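Local atomic coordinates of N-acetylmuramoyl-L-alanine amidase (Mycolicibacterium smegmatis, PDB entry 7AGM), a protein that hydrolyses the amide bond between N-acetylmuramic acid and L-alanine, probably with its zinc ion, to cut stem peptides from cell-wall peptidoglycan. Residues Leu13-Asn18 with Phe55-Thr60; Tyr50-Phe55 with Ser105-Gly110; Met76-Asp81 with Asp89-Met94; Leu61-Ala66 with Ala207-Ile212; His119-Ser124 with Leu180-Asn185. One frame throughout, in Å; residues are numbered along the deposited sequence.

In the fold
All five contacts are largely buried, interaction 5 completely so; the other four each include a partly exposed residue. Interactions 1, 2 and 4 use successive parts of helix 52-69. Its first turn meets strand 102-109 at the zinc ion, the next turns cross strand 10-15, and the following ones pack on helix 198-219. Interactions 1 and 2 share Phe55 and the metal, and combine polar bonds with packing. Interaction 4 is purely apolar, whereas interaction 5 is strand pairing with four backbone hydrogen bonds. In interaction 3 helix 88-98 lies on the other face of the sheet from helix 52-69, and loop 76-81 reaches both; Asp14 of interaction 1 bonds to Ser77 and Arg91.

Interaction 1: residues Leu13-Asn18 with Phe55-Thr60; sequences LDPGHN and FTWDTT. With ZN (zinc ion), chain C.
Pro15, at the end of strand 10-15, lays its ring against one side of helix 52-69, where Thr56, Trp57 and Thr60 receive it. Its CB comes first, 3.4 Å from Thr60 OG1 and 3.5 Å from Thr56 O. CG then reaches the edge of the indole, 4.1 Å from Trp57 CE3, with the two side chains lying alongside each other. CD, closing the ring, meets the methyl of the threonine, 4.0 Å from Thr60 CG2. That methyl is held anti to the backbone N and turned to the strand, so it also touches Leu13 CB at 3.7 Å. Meanwhile Thr60 OG1 bonds back to Thr56 O at 2.7 Å, from the opposite face of the carbonyl plane to Thr60 N; the carbonyl is thus gripped by two donors, and its bond to Thr60 OG1 holds the hydroxyl where Pro15 CB packs against it. One turn earlier, Thr56 OG1 lies 2.8 Å from Gly16 O and has His53 O as a second acceptor within reach. The strand and helix run nearly antiparallel, with short-segment axes 149° apart. Just beyond Gly16 the chain turns, and His17 NE2 binds the zinc ion at 2.1 Å, its ND1 being hydrogen-bonded to Glu41 O. A histidine just past the end of a sheet strand, joined by Glu52 and His107 as the protein ligands, is the arrangement of the zinc site of this Amidase_3 domain.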
# COMPACT_ATOMS: atom_id res chain seq x y z
N LEU A 13 -6.44 -5.50 2.11
CA LEU A 13 -6.07 -4.09 2.12
C LEU A 13 -5.37 -3.76 3.43
O LEU A 13 -5.87 -4.10 4.51
CB LEU A 13 -7.32 -3.21 1.97
CG LEU A 13 -8.05 -3.35 0.64
CD1 LEU A 13 -9.40 -2.64 0.70
CD2 LEU A 13 -7.20 -2.81 -0.52
N ASP A 14 -4.22 -3.09 3.33
CA ASP A 14 -3.40 -2.75 4.49
C ASP A 14 -3.12 -1.26 4.54
O ASP A 14 -2.16 -0.77 3.94
CB ASP A 14 -2.09 -3.55 4.47
CG ASP A 14 -1.11 -3.08 5.52
OD1 ASP A 14 -1.55 -2.74 6.64
OD2 ASP A 14 0.11 -3.05 5.23
N PRO A 15 -3.94 -0.50 5.27
CA PRO A 15 -3.62 0.92 5.48
C PRO A 15 -2.45 1.04 6.45
O PRO A 15 -2.53 0.62 7.61
CB PRO A 15 -4.91 1.50 6.07
CG PRO A 15 -5.65 0.33 6.65
CD PRO A 15 -5.19 -0.92 5.93
N GLY A 16 -1.34 1.58 5.94
CA GLY A 16 -0.10 1.56 6.70
C GLY A 16 -0.22 2.27 8.04
O GLY A 16 -0.95 3.26 8.19
N HIS A 17 0.49 1.73 9.03
CA HIS A 17 0.71 2.30 10.36
C HIS A 17 -0.51 2.17 11.25
O HIS A 17 -1.50 1.55 10.84
CB HIS A 17 1.26 3.73 10.25
CG HIS A 17 2.43 3.83 9.32
ND1 HIS A 17 3.70 3.46 9.69
CD2 HIS A 17 2.50 4.19 8.02
CE1 HIS A 17 4.52 3.62 8.66
NE2 HIS A 17 3.81 4.05 7.63
N ASN A 18 -0.44 2.71 12.47
CA ASN A 18 -1.51 2.60 13.45
C ASN A 18 -2.03 3.99 13.80
O ASN A 18 -1.30 4.98 13.73
CB ASN A 18 -1.04 2.00 14.78
CG ASN A 18 -0.25 0.72 14.62
OD1 ASN A 18 -0.57 -0.13 13.79
ND2 ASN A 18 0.76 0.56 15.46
N PHE A 55 -4.25 9.45 6.59
CA PHE A 55 -4.35 9.41 5.14
C PHE A 55 -4.56 7.98 4.64
O PHE A 55 -5.42 7.73 3.79
CB PHE A 55 -3.10 9.99 4.49
CG PHE A 55 -3.01 9.67 3.02
CD1 PHE A 55 -3.81 10.32 2.10
CD2 PHE A 55 -2.15 8.68 2.57
CE1 PHE A 55 -3.76 10.01 0.75
CE2 PHE A 55 -2.08 8.37 1.22
CZ PHE A 55 -2.88 9.03 0.30
N THR A 56 -3.74 7.04 5.13
CA THR A 56 -3.85 5.68 4.61
C THR A 56 -5.18 5.06 5.02
O THR A 56 -5.80 4.32 4.24
CB THR A 56 -2.69 4.81 5.10
OG1 THR A 56 -2.79 4.63 6.52
CG2 THR A 56 -1.33 5.43 4.74
N TRP A 57 -5.64 5.35 6.23
CA TRP A 57 -6.92 4.81 6.70
C TRP A 57 -8.07 5.26 5.82
O TRP A 57 -8.81 4.44 5.26
CB TRP A 57 -7.13 5.23 8.16
CG TRP A 57 -8.47 4.89 8.70
CD1 TRP A 57 -9.48 5.77 9.03
CD2 TRP A 57 -8.97 3.58 9.00
NE1 TRP A 57 -10.56 5.08 9.51
CE2 TRP A 57 -10.27 3.73 9.51
CE3 TRP A 57 -8.43 2.30 8.88
CZ2 TRP A 57 -11.05 2.65 9.89
CZ3 TRP A 57 -9.21 1.22 9.27
CH2 TRP A 57 -10.50 1.40 9.76
N ASP A 58 -8.23 6.58 5.66
CA ASP A 58 -9.38 7.07 4.91
C ASP A 58 -9.31 6.68 3.44
O ASP A 58 -10.32 6.29 2.84
CB ASP A 58 -9.53 8.58 5.09
CG ASP A 58 -10.81 9.10 4.49
OD1 ASP A 58 -11.87 8.83 5.09
OD2 ASP A 58 -10.76 9.73 3.42
N THR A 59 -8.11 6.74 2.84
CA THR A 59 -7.96 6.32 1.45
C THR A 59 -8.32 4.84 1.29
O THR A 59 -9.01 4.47 0.33
CB THR A 59 -6.53 6.59 0.98
OG1 THR A 59 -6.25 7.98 1.12
CG2 THR A 59 -6.35 6.21 -0.49
N THR A 60 -7.92 4.01 2.25
CA THR A 60 -8.22 2.58 2.15
C THR A 60 -9.71 2.31 2.28
O THR A 60 -10.25 1.44 1.60
CB THR A 60 -7.40 1.77 3.16
OG1 THR A 60 -5.99 1.97 2.93
CG2 THR A 60 -7.70 0.28 3.02
ZN ZN C . 4.32 4.30 5.60
O HOH W 1 5.98 5.36 6.45
O HOH W 2 6.14 3.03 5.82
O HOH W 3 5.45 5.24 4.13

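Interaction 2: residues Tyr50-Phe55 with Ser105-Gly110; sequences YPEHSF and SIHADG. With ZN (zinc ion), chain C.
The zinc site joins the first turn of helix 52-69 to the end of strand 102-109, with Glu52 and His107 meeting at the metal. Glu52 OE2 and His107 ND1 each bind the zinc ion at 2.0 Å; His17 and three waters complete six ligands, the protein atoms clustering on one side and the waters on the other. Glu52 reaches the metal because its CG is anti to the backbone N (chi1 -180°) and the chain stays extended beyond it, carrying the carboxylate across to the strand. There OE2 has a second partner besides the metal: Ala108 N donates to it at 3.0 Å with a nearly straight N-H...O angle of 170°, coming from above the carboxylate plane, 55° out of it. The other oxygen, OE1, is met by water 1, which donates at 2.8 Å, and by Thr44 N. Both carboxylate oxygens are therefore engaged, which should limit rotation of the group. His107 CB leaves the strand away from the helix, yet the ring brings ND1 to 3.1 Å from Glu52 OE2, close because both atoms bind the same ion. Behind the site the contact becomes apolar. Phe55, one turn on from Glu52, brings CD2 to 3.8 Å from Ala108 CB, while His107 O lies in the plane of its ring, at the edge, 3.8 Å from Phe55 CE2. Back at the metal, water 3 bridges zinc and strand, donating to Ala108 O at 2.8 Å.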
# COMPACT_ATOMS: atom_id res chain seq x y z
N TYR A 50 -0.66 16.63 9.62
CA TYR A 50 -1.65 15.65 9.20
C TYR A 50 -0.93 14.31 9.04
O TYR A 50 0.02 14.22 8.26
CB TYR A 50 -2.31 16.07 7.89
CG TYR A 50 -3.30 15.05 7.36
CD1 TYR A 50 -4.49 14.77 8.04
CD2 TYR A 50 -3.05 14.38 6.17
CE1 TYR A 50 -5.39 13.82 7.55
CE2 TYR A 50 -3.93 13.44 5.68
CZ TYR A 50 -5.10 13.16 6.36
OH TYR A 50 -5.96 12.22 5.84
N PRO A 51 -1.31 13.28 9.80
CA PRO A 51 -0.48 12.06 9.85
C PRO A 51 -0.77 11.06 8.74
O PRO A 51 -1.90 10.88 8.28
CB PRO A 51 -0.86 11.46 11.21
CG PRO A 51 -2.27 11.89 11.44
CD PRO A 51 -2.43 13.23 10.75
N GLU A 52 0.32 10.39 8.33
CA GLU A 52 0.22 9.31 7.35
C GLU A 52 -0.86 8.30 7.73
O GLU A 52 -1.62 7.86 6.87
CB GLU A 52 1.57 8.61 7.21
CG GLU A 52 1.51 7.47 6.19
CD GLU A 52 2.82 6.73 6.07
OE1 GLU A 52 3.81 7.14 6.72
OE2 GLU A 52 2.87 5.72 5.32
N HIS A 53 -0.95 7.94 9.01
CA HIS A 53 -1.88 6.88 9.39
C HIS A 53 -3.33 7.26 9.10
O HIS A 53 -4.14 6.38 8.79
CB HIS A 53 -1.67 6.46 10.84
CG HIS A 53 -2.16 7.45 11.86
ND1 HIS A 53 -3.49 7.58 12.20
CD2 HIS A 53 -1.48 8.32 12.64
CE1 HIS A 53 -3.62 8.50 13.14
NE2 HIS A 53 -2.41 8.97 13.43
N SER A 54 -3.68 8.55 9.18
CA SER A 54 -5.04 8.95 8.86
C SER A 54 -5.26 9.00 7.35
O SER A 54 -6.33 8.61 6.86
CB SER A 54 -5.36 10.30 9.50
OG SER A 54 -5.30 10.20 10.91
N PHE A 55 -4.25 9.45 6.59
CA PHE A 55 -4.35 9.41 5.14
C PHE A 55 -4.56 7.98 4.64
O PHE A 55 -5.42 7.73 3.79
CB PHE A 55 -3.10 9.99 4.49
CG PHE A 55 -3.01 9.67 3.02
CD1 PHE A 55 -3.81 10.32 2.10
CD2 PHE A 55 -2.15 8.68 2.57
CE1 PHE A 55 -3.76 10.01 0.75
CE2 PHE A 55 -2.08 8.37 1.22
CZ PHE A 55 -2.88 9.03 0.30
N SER A 105 -0.87 -2.68 0.16
CA SER A 105 -0.57 -1.86 1.32
C SER A 105 -0.48 -0.42 0.85
O SER A 105 0.12 -0.14 -0.19
CB SER A 105 0.74 -2.31 1.96
OG SER A 105 1.06 -1.51 3.08
N ILE A 106 -1.13 0.49 1.57
CA ILE A 106 -1.26 1.88 1.16
C ILE A 106 -0.52 2.76 2.15
O ILE A 106 -0.77 2.69 3.37
CB ILE A 106 -2.74 2.29 1.01
CG1 ILE A 106 -3.39 1.46 -0.10
CG2 ILE A 106 -2.85 3.76 0.70
CD1 ILE A 106 -4.87 1.77 -0.32
N HIS A 107 0.38 3.60 1.63
CA HIS A 107 1.29 4.41 2.43
C HIS A 107 1.41 5.80 1.84
O HIS A 107 0.96 6.07 0.72
CB HIS A 107 2.69 3.79 2.50
CG HIS A 107 2.77 2.64 3.45
ND1 HIS A 107 3.37 2.75 4.68
CD2 HIS A 107 2.32 1.36 3.35
CE1 HIS A 107 3.28 1.58 5.31
NE2 HIS A 107 2.65 0.73 4.52
N ALA A 108 2.08 6.67 2.59
CA ALA A 108 2.56 7.95 2.09
C ALA A 108 3.96 8.18 2.62
O ALA A 108 4.31 7.74 3.71
CB ALA A 108 1.65 9.11 2.49
N ASP A 109 4.76 8.90 1.83
CA ASP A 109 6.20 8.95 2.00
C ASP A 109 6.65 10.28 2.59
O ASP A 109 5.91 11.27 2.61
CB ASP A 109 6.86 8.77 0.63
CG ASP A 109 8.28 8.28 0.72
OD1 ASP A 109 8.68 7.76 1.79
OD2 ASP A 109 9.00 8.42 -0.29
N GLY A 110 7.89 10.28 3.06
CA GLY A 110 8.57 11.50 3.43
C GLY A 110 9.86 11.65 2.65
O GLY A 110 10.81 10.90 2.88
ZN ZN C . 4.32 4.30 5.60
O HOH W 1 5.98 5.36 6.45
O HOH W 3 5.45 5.24 4.13
O HOH W 2 6.14 3.03 5.82

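Interaction 3: residues Met76-Asp81 with Asp89-Met94; sequences MSRGND and DERAAM
Met94 and Arg91, one turn apart on helix 88-98, both press on Ser77, Met94 by its methyl and Arg91 by its extended chain. Met94 CE sits 3.6 Å from Ser77 O and 3.8 Å from Ser77 CA, carried there by a bend at the last torsion (chi3 73°). Arg91 NH1 passes 3.6 Å from Ser77 OG, and the shared partner of both is Asp14 OD1, which takes a salt bridge from the arginine and a hydrogen bond from the serine. This is the beginning of a beta-alpha-beta crossover: edge strand 73-76 runs into the loop, and helix 88-98 leads on to parallel strand 102-109, passing strand 10-15, which lies between them. Arg78 approaches from the loop side, with NE 4.4 Å from Arg91 NH1. The two guanidinium groups gather round one acceptor, since both of these nitrogens bond to Pro15 O; Arg91 NH2 reaches His17 O as well. Further out, Arg78 NH1 forms a salt bridge with Asp81 OD1 at 2.9 Å, in the guanidinium plane, and also bonds to Asn80 O. Asp81 in turn takes hydrogen bonds from helix 52-69, through His53 ND1 and Ser54 OG.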
# COMPACT_ATOMS: atom_id res chain seq x y z
N MET A 76 -9.35 -6.11 5.83
CA MET A 76 -8.40 -5.06 6.17
C MET A 76 -7.49 -5.47 7.32
O MET A 76 -7.86 -6.28 8.18
CB MET A 76 -9.13 -3.74 6.49
CG MET A 76 -9.79 -3.12 5.28
SD MET A 76 -10.52 -1.52 5.64
CE MET A 76 -9.11 -0.63 6.28
N SER A 77 -6.29 -4.90 7.34
CA SER A 77 -5.32 -5.23 8.37
C SER A 77 -5.63 -4.58 9.71
O SER A 77 -5.11 -5.04 10.74
CB SER A 77 -3.93 -4.80 7.92
OG SER A 77 -3.88 -3.40 7.76
N ARG A 78 -6.43 -3.51 9.73
CA ARG A 78 -6.80 -2.87 10.98
C ARG A 78 -8.21 -2.32 10.82
O ARG A 78 -8.70 -2.13 9.71
CB ARG A 78 -5.81 -1.76 11.38
CG ARG A 78 -5.66 -0.64 10.37
CD ARG A 78 -4.71 0.39 10.95
NE ARG A 78 -4.15 1.38 10.03
CZ ARG A 78 -4.40 2.69 10.09
NH1 ARG A 78 -5.25 3.19 10.98
NH2 ARG A 78 -3.78 3.51 9.25
N GLY A 79 -8.85 -2.07 11.97
CA GLY A 79 -10.26 -1.73 11.99
C GLY A 79 -10.59 -0.37 12.56
O GLY A 79 -11.77 -0.05 12.72
N ASN A 80 -9.58 0.44 12.86
CA ASN A 80 -9.79 1.79 13.35
C ASN A 80 -8.54 2.62 13.06
O ASN A 80 -7.53 2.11 12.57
CB ASN A 80 -10.11 1.81 14.85
CG ASN A 80 -8.99 1.24 15.69
OD1 ASN A 80 -7.85 1.72 15.66
ND2 ASN A 80 -9.30 0.20 16.45
N ASP A 81 -8.62 3.90 13.41
CA ASP A 81 -7.52 4.84 13.22
C ASP A 81 -7.20 5.56 14.53
O ASP A 81 -6.70 6.69 14.52
CB ASP A 81 -7.84 5.84 12.11
CG ASP A 81 -6.63 6.65 11.69
OD1 ASP A 81 -5.55 6.05 11.56
OD2 ASP A 81 -6.77 7.88 11.49
N ASP A 89 5.12 -7.92 10.49
CA ASP A 89 5.08 -9.35 10.17
C ASP A 89 3.66 -9.91 10.31
O ASP A 89 3.24 -10.74 9.49
CB ASP A 89 6.09 -10.14 11.01
CG ASP A 89 5.80 -10.09 12.50
OD1 ASP A 89 5.23 -9.09 12.99
OD2 ASP A 89 6.19 -11.05 13.20
N GLU A 90 2.92 -9.43 11.31
CA GLU A 90 1.54 -9.86 11.50
C GLU A 90 0.65 -9.44 10.33
O GLU A 90 -0.26 -10.19 9.95
CB GLU A 90 1.00 -9.30 12.83
CG GLU A 90 1.70 -9.87 14.06
CD GLU A 90 1.24 -9.24 15.38
OE1 GLU A 90 0.83 -8.06 15.40
OE2 GLU A 90 1.32 -9.93 16.42
N ARG A 91 0.88 -8.26 9.76
CA ARG A 91 0.08 -7.85 8.60
C ARG A 91 0.32 -8.77 7.41
O ARG A 91 -0.62 -9.09 6.67
CB ARG A 91 0.37 -6.39 8.26
CG ARG A 91 -0.04 -5.41 9.36
CD ARG A 91 0.41 -4.01 9.06
NE ARG A 91 0.10 -3.12 10.19
CZ ARG A 91 -0.57 -1.97 10.11
NH1 ARG A 91 -1.01 -1.51 8.95
NH2 ARG A 91 -0.78 -1.26 11.22
N ALA A 92 1.56 -9.23 7.21
CA ALA A 92 1.80 -10.23 6.17
C ALA A 92 1.13 -11.56 6.51
O ALA A 92 0.53 -12.20 5.63
CB ALA A 92 3.30 -10.42 5.92
N ALA A 93 1.18 -11.98 7.78
CA ALA A 93 0.54 -13.23 8.18
C ALA A 93 -0.98 -13.17 7.98
O ALA A 93 -1.59 -14.14 7.52
CB ALA A 93 0.88 -13.57 9.63
N MET A 94 -1.60 -12.04 8.32
CA MET A 94 -3.03 -11.87 8.09
C MET A 94 -3.36 -11.98 6.61
O MET A 94 -4.32 -12.65 6.22
CB MET A 94 -3.49 -10.51 8.61
CG MET A 94 -3.44 -10.38 10.11
SD MET A 94 -3.76 -8.66 10.59
CE MET A 94 -5.53 -8.55 10.28

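Interaction 4: residues Leu61-Ala66 with Ala207-Ile212; sequences LRVRAA and AIVRGI
Val63 is the main bump on helix 52-69, and it fills a hollow on helix 198-219 lined by Ala205, Ile208, Val209 and Ile212. Each branch of the valine has its own wall. CG1, anti to the backbone N (chi1 168°), points between Val209 and Ile212, 3.9 Å from Val209 CG2 and 4.0 Å from Ile212 CD1. CG2 turns the other way, to Ile208, where it meets the branch methyl CG2 at 4.1 Å, the two chains lying roughly perpendicular. The fit is reciprocal. Val209 runs past Val63 head to tail and pushes CG2 into the dip between Val63 and Ala66, 3.9 Å from Val63 CA and 3.7 Å from Ala66 CB. With only a methyl at Ala66, the dip lets Val209 CG2 come close to the helix backbone. Ile212 contributes just the tip of its chain, closing the hollow at one end. The short helix segments cross at -47°, near the angle of ridges-into-grooves packing, with axes 9.5 Å apart, so the contact is concentrated around these few side chains. Both helices lie on the same face of the central sheet: Val63 rests on Leu13 of strand 10-15, Ile208 on Ile106 of strand 102-109, and Ile212 on Val11, while Met142 of helix 134-148 packs against Ile208 and Ile212 from the next position in that helical layer.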
# COMPACT_ATOMS: atom_id res chain seq x y z
N LEU A 61 -10.41 3.09 3.13
CA LEU A 61 -11.86 2.93 3.24
C LEU A 61 -12.54 3.22 1.91
O LEU A 61 -13.51 2.56 1.54
CB LEU A 61 -12.41 3.87 4.32
CG LEU A 61 -12.05 3.52 5.77
CD1 LEU A 61 -12.63 4.55 6.72
CD2 LEU A 61 -12.54 2.12 6.12
N ARG A 62 -12.05 4.23 1.19
CA ARG A 62 -12.60 4.55 -0.12
C ARG A 62 -12.31 3.45 -1.12
O ARG A 62 -13.19 3.08 -1.91
CB ARG A 62 -12.05 5.90 -0.58
CG ARG A 62 -12.54 7.04 0.31
CD ARG A 62 -11.78 8.34 0.06
NE ARG A 62 -12.14 9.37 1.04
CZ ARG A 62 -13.15 10.22 0.90
NH1 ARG A 62 -13.92 10.19 -0.18
NH2 ARG A 62 -13.39 11.11 1.86
N VAL A 63 -11.09 2.89 -1.09
CA VAL A 63 -10.77 1.74 -1.94
C VAL A 63 -11.71 0.58 -1.64
O VAL A 63 -12.26 -0.04 -2.55
CB VAL A 63 -9.29 1.34 -1.78
CG1 VAL A 63 -9.02 -0.02 -2.44
CG2 VAL A 63 -8.36 2.41 -2.35
N ARG A 64 -11.91 0.28 -0.35
CA ARG A 64 -12.75 -0.85 0.01
C ARG A 64 -14.17 -0.68 -0.51
O ARG A 64 -14.76 -1.62 -1.06
CB ARG A 64 -12.78 -1.06 1.53
CG ARG A 64 -13.79 -2.13 1.90
CD ARG A 64 -13.73 -2.50 3.34
NE ARG A 64 -14.33 -1.47 4.17
CZ ARG A 64 -14.46 -1.59 5.48
NH1 ARG A 64 -14.04 -2.70 6.09
NH2 ARG A 64 -15.01 -0.62 6.19
N ALA A 65 -14.75 0.50 -0.33
CA ALA A 65 -16.11 0.75 -0.80
C ALA A 65 -16.23 0.52 -2.30
O ALA A 65 -17.20 -0.09 -2.77
CB ALA A 65 -16.54 2.17 -0.44
N ALA A 66 -15.25 0.98 -3.08
CA ALA A 66 -15.32 0.80 -4.52
C ALA A 66 -15.19 -0.66 -4.91
O ALA A 66 -15.89 -1.14 -5.81
CB ALA A 66 -14.28 1.67 -5.23
N ALA A 207 -7.71 5.69 -8.45
CA ALA A 207 -6.59 5.18 -9.24
C ALA A 207 -6.13 3.82 -8.73
O ALA A 207 -5.84 2.91 -9.52
CB ALA A 207 -5.45 6.19 -9.20
N ILE A 208 -6.04 3.67 -7.41
CA ILE A 208 -5.66 2.38 -6.84
C ILE A 208 -6.66 1.30 -7.22
O ILE A 208 -6.28 0.17 -7.58
CB ILE A 208 -5.46 2.51 -5.32
CG1 ILE A 208 -4.26 3.44 -5.04
CG2 ILE A 208 -5.30 1.12 -4.67
CD1 ILE A 208 -4.10 3.81 -3.56
N VAL A 209 -7.96 1.62 -7.17
CA VAL A 209 -8.99 0.66 -7.56
C VAL A 209 -8.83 0.22 -9.01
O VAL A 209 -8.96 -0.96 -9.33
CB VAL A 209 -10.40 1.23 -7.27
CG1 VAL A 209 -11.46 0.36 -7.90
CG2 VAL A 209 -10.63 1.34 -5.77
N ARG A 210 -8.53 1.17 -9.91
CA ARG A 210 -8.29 0.79 -11.30
C ARG A 210 -7.11 -0.16 -11.42
O ARG A 210 -7.16 -1.13 -12.20
CB ARG A 210 -8.06 2.04 -12.16
CG ARG A 210 -9.29 2.89 -12.37
CD ARG A 210 -8.97 4.18 -13.12
NE ARG A 210 -8.53 3.92 -14.49
CZ ARG A 210 -8.09 4.85 -15.33
NH1 ARG A 210 -8.03 6.12 -14.94
NH2 ARG A 210 -7.72 4.52 -16.56
N GLY A 211 -6.05 0.09 -10.66
CA GLY A 211 -4.93 -0.85 -10.64
C GLY A 211 -5.32 -2.23 -10.15
O GLY A 211 -4.93 -3.25 -10.73
N ILE A 212 -6.08 -2.28 -9.05
CA ILE A 212 -6.51 -3.57 -8.50
C ILE A 212 -7.41 -4.30 -9.48
O ILE A 212 -7.20 -5.49 -9.77
CB ILE A 212 -7.21 -3.37 -7.14
CG1 ILE A 212 -6.22 -2.79 -6.13
CG2 ILE A 212 -7.82 -4.69 -6.65
CD1 ILE A 212 -6.86 -2.44 -4.78

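Interaction 5: residues His119-Ser124 with Leu180-Asn185; sequences HVLYSS and LVECGN
His119 and Leu121 pair with Glu182 and Leu180 in the antiparallel step of the mixed central sheet, where strand 119-123 runs beside strand 178-185. Four backbone bonds tie the pair. At one end His119 N donates to Glu182 O at 3.0 Å, and Glu182 N returns to His119 O at 2.9 Å. At the other, Leu121 N bonds to Leu180 O at 2.8 Å and Leu180 N to Leu121 O at 3.0 Å. Val120 and Val181 between them form the non-hydrogen-bonded pair, and their polar backbone atoms serve the outer neighbours: Val181 bonds with Ser105 and His107, Val120 with Gly161. Leu180 O receives, besides its N-H bond, a CA-H...O contact from Val120. The valines point to the face covered by helix 134-148. On the other face, Leu121 CD1 rests 3.7 Å from Glu182 CG, and the histidine lies alongside the glutamate, their ring and carboxylate planes only 13° apart. A bend in the glutamate chain (chi2 -78°) carries its carboxylate toward strand 102-109 and His107, within about 4 Å of the zinc ion, while Glu182 CB stays over the His119 ring in a CH-pi contact, 3.8 Å from the ring centroid.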
# COMPACT_ATOMS: atom_id res chain seq x y z
N HIS A 119 5.15 6.08 -5.93
CA HIS A 119 5.96 4.94 -6.34
C HIS A 119 5.35 3.65 -5.80
O HIS A 119 4.72 3.64 -4.73
CB HIS A 119 7.49 5.12 -6.09
CG HIS A 119 7.89 5.27 -4.65
ND1 HIS A 119 7.53 6.36 -3.88
CD2 HIS A 119 8.68 4.51 -3.86
CE1 HIS A 119 8.05 6.24 -2.68
NE2 HIS A 119 8.76 5.12 -2.64
N VAL A 120 5.51 2.59 -6.58
CA VAL A 120 4.94 1.27 -6.29
C VAL A 120 6.09 0.34 -5.96
O VAL A 120 6.97 0.11 -6.80
CB VAL A 120 4.10 0.72 -7.45
CG1 VAL A 120 3.52 -0.66 -7.08
CG2 VAL A 120 2.98 1.70 -7.81
N LEU A 121 6.09 -0.18 -4.73
CA LEU A 121 7.14 -1.06 -4.24
C LEU A 121 6.73 -2.52 -4.41
O LEU A 121 5.57 -2.88 -4.23
CB LEU A 121 7.43 -0.81 -2.76
CG LEU A 121 8.08 0.50 -2.32
CD1 LEU A 121 7.22 1.74 -2.60
CD2 LEU A 121 8.43 0.41 -0.84
N TYR A 122 7.71 -3.36 -4.74
CA TYR A 122 7.47 -4.79 -4.82
C TYR A 122 8.73 -5.52 -4.38
O TYR A 122 9.84 -5.02 -4.51
CB TYR A 122 7.02 -5.22 -6.22
CG TYR A 122 8.02 -4.91 -7.32
CD1 TYR A 122 8.08 -3.65 -7.90
CD2 TYR A 122 8.89 -5.90 -7.80
CE1 TYR A 122 9.00 -3.38 -8.92
CE2 TYR A 122 9.79 -5.64 -8.81
CZ TYR A 122 9.85 -4.38 -9.37
OH TYR A 122 10.77 -4.17 -10.37
N SER A 123 8.53 -6.73 -3.85
CA SER A 123 9.64 -7.51 -3.31
C SER A 123 10.62 -7.89 -4.40
O SER A 123 10.25 -8.50 -5.41
CB SER A 123 9.12 -8.77 -2.63
OG SER A 123 10.21 -9.49 -2.07
N SER A 124 11.88 -7.56 -4.18
CA SER A 124 12.95 -7.93 -5.10
C SER A 124 14.27 -7.94 -4.34
O SER A 124 14.54 -7.00 -3.58
CB SER A 124 13.01 -6.94 -6.26
OG SER A 124 14.03 -7.30 -7.18
N LEU A 180 3.01 -2.45 -2.63
CA LEU A 180 2.86 -1.37 -1.67
C LEU A 180 2.87 -0.06 -2.44
O LEU A 180 3.83 0.22 -3.17
CB LEU A 180 3.97 -1.43 -0.61
CG LEU A 180 3.88 -0.44 0.56
CD1 LEU A 180 4.72 -0.92 1.73
CD2 LEU A 180 4.29 0.99 0.18
N VAL A 181 1.81 0.73 -2.30
CA VAL A 181 1.68 1.99 -3.02
C VAL A 181 2.04 3.13 -2.06
O VAL A 181 1.34 3.35 -1.07
CB VAL A 181 0.27 2.19 -3.59
CG1 VAL A 181 0.17 3.56 -4.28
CG2 VAL A 181 -0.11 1.06 -4.54
N GLU A 182 3.14 3.83 -2.35
CA GLU A 182 3.44 5.11 -1.72
C GLU A 182 2.78 6.18 -2.59
O GLU A 182 3.23 6.45 -3.71
CB GLU A 182 4.95 5.33 -1.61
CG GLU A 182 5.66 4.46 -0.58
CD GLU A 182 5.48 4.93 0.84
OE1 GLU A 182 4.76 5.93 1.05
OE2 GLU A 182 6.06 4.30 1.76
N CYS A 183 1.68 6.77 -2.09
CA CYS A 183 0.84 7.62 -2.93
C CYS A 183 1.51 8.93 -3.29
O CYS A 183 1.26 9.48 -4.37
CB CYS A 183 -0.49 7.90 -2.22
SG CYS A 183 -1.51 6.42 -2.02
N GLY A 184 2.35 9.45 -2.40
CA GLY A 184 2.96 10.76 -2.61
C GLY A 184 3.85 11.10 -1.44
O GLY A 184 4.04 10.30 -0.52
N ASN A 185 4.39 12.32 -1.49
CA ASN A 185 5.32 12.82 -0.48
C ASN A 185 4.55 13.78 0.43
O ASN A 185 4.15 14.86 -0.01
CB ASN A 185 6.47 13.53 -1.18
CG ASN A 185 7.47 14.13 -0.21
OD1 ASN A 185 7.41 13.89 1.00
ND2 ASN A 185 8.44 14.88 -0.74